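Local coordinates for protein aldehyde dehydrogenase (Bartonella henselae, PDB 3I44) that probably catalyses the NAD(P)+-dependent oxidation of aldehydes to carboxylic acids, as other members of the aldehyde dehydrogenase family do, at residues A[82-87]-A[137-142]; A[146-151]-A[155-160]. The protein carries 1 engineered substitution. All blocks are in the same frame, centred on the assembly; numbering follows the deposited sequence. Where two conformers were deposited one is given.

Interaction 1 of 2, residues A[82-87]-A[137-142]; sequences TSPHER and KAYKEF
Tyr139 sets the hydroxyl end of its ring against CA and CB of Pro84, at the first residue of helix 84-100. With CG anti to the backbone N (chi1 -157°), the ring reaches out from the last turns of helix 117-141 and meets the proline at about a right angle. Its hydroxyl oxygen OH comes to 3.3 Å from Pro84 CA, while Tyr139 CE2 packs 3.9 Å from Pro84 CB. The backbone joins in as well, since Pro84 O lies in the plane of the ring, at its edge, 3.4 Å from Tyr139 CE2. No hydrogen bond spans the two segments.

Arg87, one turn further along helix 84-100, closes the other side of the contact. Its chain runs extended from CG to NE and crosses the tyrosine at about a right angle, bringing Arg87 CD to 3.7 Å from Tyr139 OH. The hydroxyl sits obliquely to the guanidinium, whose plane is turned 37° from that of the tyrosine ring. What fixes the guanidinium lies beside the contact. Arg87 NE donates to Thr82 OG1 at 3.1 Å in a nearly straight bond within the guanidinium plane, and NH1 reaches Leu187 O, to which Tyr139 OH also makes a weak bond.

The helix start is secured by a capping box: Glu86 N donates to Ser83 OG at 3.2 Å, and Ser83 N returns a bond to Glu86 OE1 at 3.1 Å. Ser83 OG adds a second bond to that carboxylate oxygen, from the same face as the amide.

The first turn of helix 84-100 thus meets the last turns of helix 117-141 by van der Waals packing, beside the end of helix 174-188 and with Ile485 of helix 481-486 also on Tyr139. Leu187 O holds the arginine and at most assists the tyrosine.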
# COMPACT_ATOMS: atom_id res chain seq x y z
N THR A 82 -12.97 -20.78 -10.02
CA THR A 82 -14.42 -20.78 -9.76
C THR A 82 -15.01 -19.47 -10.30
O THR A 82 -14.31 -18.45 -10.37
CB THR A 82 -14.73 -20.90 -8.30
OG1 THR A 82 -14.04 -19.84 -7.62
CG2 THR A 82 -14.30 -22.30 -7.76
N SER A 83 -16.27 -19.49 -10.73
CA SER A 83 -16.86 -18.27 -11.24
C SER A 83 -17.31 -17.41 -10.07
O SER A 83 -17.48 -17.91 -8.95
CB SER A 83 -18.05 -18.60 -12.14
OG SER A 83 -19.03 -19.22 -11.37
N PRO A 84 -17.49 -16.10 -10.30
CA PRO A 84 -18.06 -15.19 -9.32
C PRO A 84 -19.42 -15.67 -8.80
O PRO A 84 -19.73 -15.53 -7.60
CB PRO A 84 -18.23 -13.90 -10.11
CG PRO A 84 -17.16 -13.97 -11.14
CD PRO A 84 -17.03 -15.39 -11.51
N HIS A 85 -20.23 -16.18 -9.72
CA HIS A 85 -21.51 -16.79 -9.36
C HIS A 85 -21.34 -17.86 -8.30
O HIS A 85 -22.03 -17.82 -7.31
CB HIS A 85 -22.20 -17.36 -10.58
CG HIS A 85 -23.49 -18.03 -10.27
ND1 HIS A 85 -24.67 -17.34 -10.11
CD2 HIS A 85 -23.80 -19.34 -10.08
CE1 HIS A 85 -25.65 -18.19 -9.84
NE2 HIS A 85 -25.14 -19.41 -9.83
N GLU A 86 -20.42 -18.80 -8.47
CA GLU A 86 -20.25 -19.88 -7.49
C GLU A 86 -19.70 -19.36 -6.14
O GLU A 86 -20.12 -19.80 -5.09
CB GLU A 86 -19.25 -20.89 -7.98
CG GLU A 86 -19.61 -21.78 -9.19
CD GLU A 86 -18.32 -22.47 -9.71
OE1 GLU A 86 -17.88 -22.15 -10.84
OE2 GLU A 86 -17.71 -23.24 -8.93
N ARG A 87 -18.72 -18.46 -6.19
CA ARG A 87 -18.21 -17.80 -4.98
C ARG A 87 -19.27 -17.02 -4.21
O ARG A 87 -19.33 -17.11 -2.99
CB ARG A 87 -17.07 -16.84 -5.32
CG ARG A 87 -15.82 -17.48 -5.87
CD ARG A 87 -14.85 -16.37 -6.27
NE ARG A 87 -13.90 -16.81 -7.26
CZ ARG A 87 -13.09 -16.02 -7.93
NH1 ARG A 87 -13.12 -14.70 -7.76
NH2 ARG A 87 -12.23 -16.56 -8.80
N LYS A 137 -23.89 -7.18 -1.73
CA LYS A 137 -24.34 -6.06 -2.53
C LYS A 137 -23.22 -5.49 -3.40
O LYS A 137 -23.42 -5.28 -4.60
CB LYS A 137 -24.96 -4.95 -1.67
CG LYS A 137 -25.36 -3.70 -2.52
CD LYS A 137 -26.14 -2.66 -1.73
CE LYS A 137 -26.55 -1.48 -2.65
NZ LYS A 137 -26.71 -0.24 -1.80
N ALA A 138 -22.06 -5.23 -2.79
CA ALA A 138 -20.91 -4.70 -3.54
C ALA A 138 -20.51 -5.66 -4.67
O ALA A 138 -20.30 -5.22 -5.78
CB ALA A 138 -19.69 -4.41 -2.61
N TYR A 139 -20.46 -6.96 -4.40
CA TYR A 139 -20.00 -7.93 -5.40
C TYR A 139 -20.89 -7.92 -6.63
O TYR A 139 -20.40 -8.07 -7.74
CB TYR A 139 -20.01 -9.33 -4.86
CG TYR A 139 -19.09 -10.31 -5.54
CD1 TYR A 139 -17.71 -10.06 -5.65
CD2 TYR A 139 -19.56 -11.54 -5.97
CE1 TYR A 139 -16.85 -11.01 -6.22
CE2 TYR A 139 -18.70 -12.49 -6.52
CZ TYR A 139 -17.35 -12.23 -6.63
OH TYR A 139 -16.50 -13.17 -7.18
N LYS A 140 -22.18 -7.76 -6.40
CA LYS A 140 -23.15 -7.68 -7.49
C LYS A 140 -22.91 -6.46 -8.38
O LYS A 140 -23.09 -6.56 -9.57
CB LYS A 140 -24.59 -7.78 -6.93
CG LYS A 140 -25.00 -9.25 -6.72
CD LYS A 140 -25.89 -9.52 -5.47
CE LYS A 140 -27.39 -9.34 -5.71
NZ LYS A 140 -28.17 -9.51 -4.43
N GLU A 141 -22.43 -5.35 -7.83
CA GLU A 141 -22.03 -4.20 -8.65
C GLU A 141 -20.63 -4.27 -9.28
O GLU A 141 -20.27 -3.41 -10.06
CB GLU A 141 -22.12 -2.90 -7.82
CG GLU A 141 -23.55 -2.59 -7.30
CD GLU A 141 -24.61 -2.58 -8.42
OE1 GLU A 141 -24.73 -1.54 -9.13
OE2 GLU A 141 -25.31 -3.60 -8.60
N PHE A 142 -19.83 -5.27 -8.93
CA PHE A 142 -18.42 -5.29 -9.33
C PHE A 142 -18.27 -6.16 -10.54
O PHE A 142 -18.94 -7.16 -10.67
CB PHE A 142 -17.59 -5.87 -8.18
CG PHE A 142 -16.16 -6.11 -8.52
CD1 PHE A 142 -15.27 -5.07 -8.61
CD2 PHE A 142 -15.68 -7.41 -8.64
CE1 PHE A 142 -13.92 -5.31 -8.90
CE2 PHE A 142 -14.36 -7.65 -8.93
CZ PHE A 142 -13.48 -6.59 -9.05

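Interaction 2 of 2, residues A[146-151]-A[155-160]; sequences EALIEG and AILHYD
Glu146 and Leu157 stand side by side on one face of the antiparallel pairing of strands 145-147 and 156-168, their side chains pointing the same way, with Glu146 CG 4.1 Å from Leu157 CD2. Beneath them the backbones form a hydrogen-bonded pair: Glu146 N donates to Leu157 O at 3.0 Å, and Leu157 N returns a shorter bond of 2.7 Å to Glu146 O.

Beyond the leucine, the glutamate meets Tyr159. Glu146 takes the rotamer with CG between the backbone N and the carbonyl carbon (chi1 61°) and then extends, which carries its carboxylate to the edge of the tyrosine ring with the two planes 87° apart. Glu146 OE2 lies 3.1 Å from Tyr159 OH, close enough for a hydrogen bond, although that proton has another acceptor within reach.

Leu148 approaches Leu157 differently, crossing it at about a right angle so that Leu148 CD1 touches Leu157 CD1 at 3.8 Å. Its second methyl, CD2, rests 4.0 Å from Ala155 CB. A water links the two segments where the pairing ends, accepting from Ile149 N at 3.2 Å and lying within hydrogen-bonding distance of Ala155 O.

The surroundings are consistent with the oligomerisation region of aldehyde dehydrogenases: strand 489-494 pairs alongside strand 156-168, and Leu148, Ala155 and Leu157 pack on Ser466, Pro463 and Tyr467 of the second subunit. Chemically, the contact divides in two, an apolar cluster that serves the subunit interface and a carboxylate whose charge the tyrosine hydroxyl could ease if its proton points that way.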
# COMPACT_ATOMS: atom_id res chain seq x y z
N GLU A 146 -13.11 -4.27 -16.76
CA GLU A 146 -13.75 -3.06 -17.16
C GLU A 146 -12.83 -2.24 -18.02
O GLU A 146 -11.66 -2.58 -18.22
CB GLU A 146 -14.18 -2.25 -15.95
CG GLU A 146 -13.09 -1.82 -15.01
CD GLU A 146 -13.67 -1.57 -13.62
OE1 GLU A 146 -14.84 -2.02 -13.43
OE2 GLU A 146 -13.00 -0.98 -12.73
N ALA A 147 -13.37 -1.15 -18.55
CA ALA A 147 -12.58 -0.26 -19.38
C ALA A 147 -11.39 0.27 -18.55
O ALA A 147 -11.51 0.46 -17.32
CB ALA A 147 -13.43 0.91 -19.93
N LEU A 148 -10.26 0.46 -19.22
CA LEU A 148 -9.06 1.00 -18.59
C LEU A 148 -9.15 2.51 -18.54
O LEU A 148 -8.81 3.13 -17.52
CB LEU A 148 -7.80 0.55 -19.35
CG LEU A 148 -6.45 0.95 -18.72
CD1 LEU A 148 -6.24 0.31 -17.35
CD2 LEU A 148 -5.28 0.64 -19.67
N ILE A 149 -9.62 3.08 -19.65
CA ILE A 149 -9.87 4.52 -19.81
C ILE A 149 -11.31 4.65 -20.37
O ILE A 149 -11.64 3.99 -21.37
CB ILE A 149 -8.91 5.14 -20.85
CG1 ILE A 149 -7.44 5.05 -20.42
CG2 ILE A 149 -9.27 6.62 -21.15
CD1 ILE A 149 -7.08 5.84 -19.20
N GLU A 150 -12.16 5.45 -19.73
CA GLU A 150 -13.55 5.62 -20.21
C GLU A 150 -13.54 5.99 -21.69
O GLU A 150 -12.75 6.83 -22.11
CB GLU A 150 -14.32 6.68 -19.38
N GLY A 151 -14.36 5.31 -22.50
CA GLY A 151 -14.45 5.60 -23.96
C GLY A 151 -13.40 4.98 -24.89
O GLY A 151 -13.38 5.24 -26.11
N ALA A 155 -8.23 -1.22 -24.93
CA ALA A 155 -7.54 -1.60 -23.71
C ALA A 155 -8.57 -1.95 -22.62
O ALA A 155 -9.69 -1.43 -22.62
CB ALA A 155 -6.66 -0.45 -23.26
N ILE A 156 -8.19 -2.82 -21.70
CA ILE A 156 -9.06 -3.32 -20.67
C ILE A 156 -8.29 -3.43 -19.33
O ILE A 156 -7.05 -3.66 -19.32
CB ILE A 156 -9.63 -4.68 -21.12
CG1 ILE A 156 -11.02 -4.91 -20.57
CG2 ILE A 156 -8.70 -5.85 -20.78
CD1 ILE A 156 -11.68 -6.20 -21.13
N LEU A 157 -9.03 -3.22 -18.23
CA LEU A 157 -8.54 -3.46 -16.87
C LEU A 157 -9.08 -4.79 -16.37
O LEU A 157 -10.28 -5.08 -16.49
CB LEU A 157 -8.94 -2.30 -15.95
CG LEU A 157 -8.47 -2.32 -14.48
CD1 LEU A 157 -6.99 -1.97 -14.38
CD2 LEU A 157 -9.28 -1.34 -13.61
N HIS A 158 -8.20 -5.62 -15.85
CA HIS A 158 -8.55 -6.95 -15.32
C HIS A 158 -8.17 -6.96 -13.85
O HIS A 158 -7.15 -6.38 -13.46
CB HIS A 158 -7.77 -8.08 -16.01
CG HIS A 158 -8.52 -8.80 -17.09
ND1 HIS A 158 -8.27 -10.11 -17.42
CD2 HIS A 158 -9.47 -8.37 -17.95
CE1 HIS A 158 -9.06 -10.47 -18.42
NE2 HIS A 158 -9.79 -9.43 -18.77
N TYR A 159 -9.00 -7.59 -13.02
CA TYR A 159 -8.69 -7.79 -11.61
C TYR A 159 -8.39 -9.27 -11.42
O TYR A 159 -9.19 -10.13 -11.85
CB TYR A 159 -9.85 -7.39 -10.69
CG TYR A 159 -10.15 -5.90 -10.65
CD1 TYR A 159 -9.53 -5.09 -9.73
CD2 TYR A 159 -11.03 -5.33 -11.56
CE1 TYR A 159 -9.79 -3.75 -9.70
CE2 TYR A 159 -11.30 -3.99 -11.54
CZ TYR A 159 -10.68 -3.19 -10.60
OH TYR A 159 -10.92 -1.82 -10.55
N ASP A 160 -7.27 -9.57 -10.76
CA ASP A 160 -6.86 -10.96 -10.47
C ASP A 160 -6.71 -11.19 -8.95
O ASP A 160 -6.17 -10.33 -8.24
CB ASP A 160 -5.47 -11.24 -11.06
CG ASP A 160 -5.47 -11.43 -12.59
OD1 ASP A 160 -6.38 -12.09 -13.12
OD2 ASP A 160 -4.47 -10.98 -13.21
O HOH W 1 -10.16 1.04 -22.09

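Both contacts lie on the same side of the chain's centre, about 18 Å apart between their own centres, and follow one another along the chain. Interaction 1 joins two helices in a largely buried setting, and no other subunit touches it. Interaction 2 pairs two strands of a hairpin at the periphery, partly buried, with the second subunit against it. Their chemistry follows: side-chain packing without a cross-segment hydrogen bond in 82-87/137-142, backbone ladder bonds in 146-151/155-160. Three residues separate helix 117-141 from strand 145-147, and the two contacts meet where the rings of Phe142 and Tyr159 pack edge-to-face, with Phe142 CZ 3.7 Å from Tyr159 CD2.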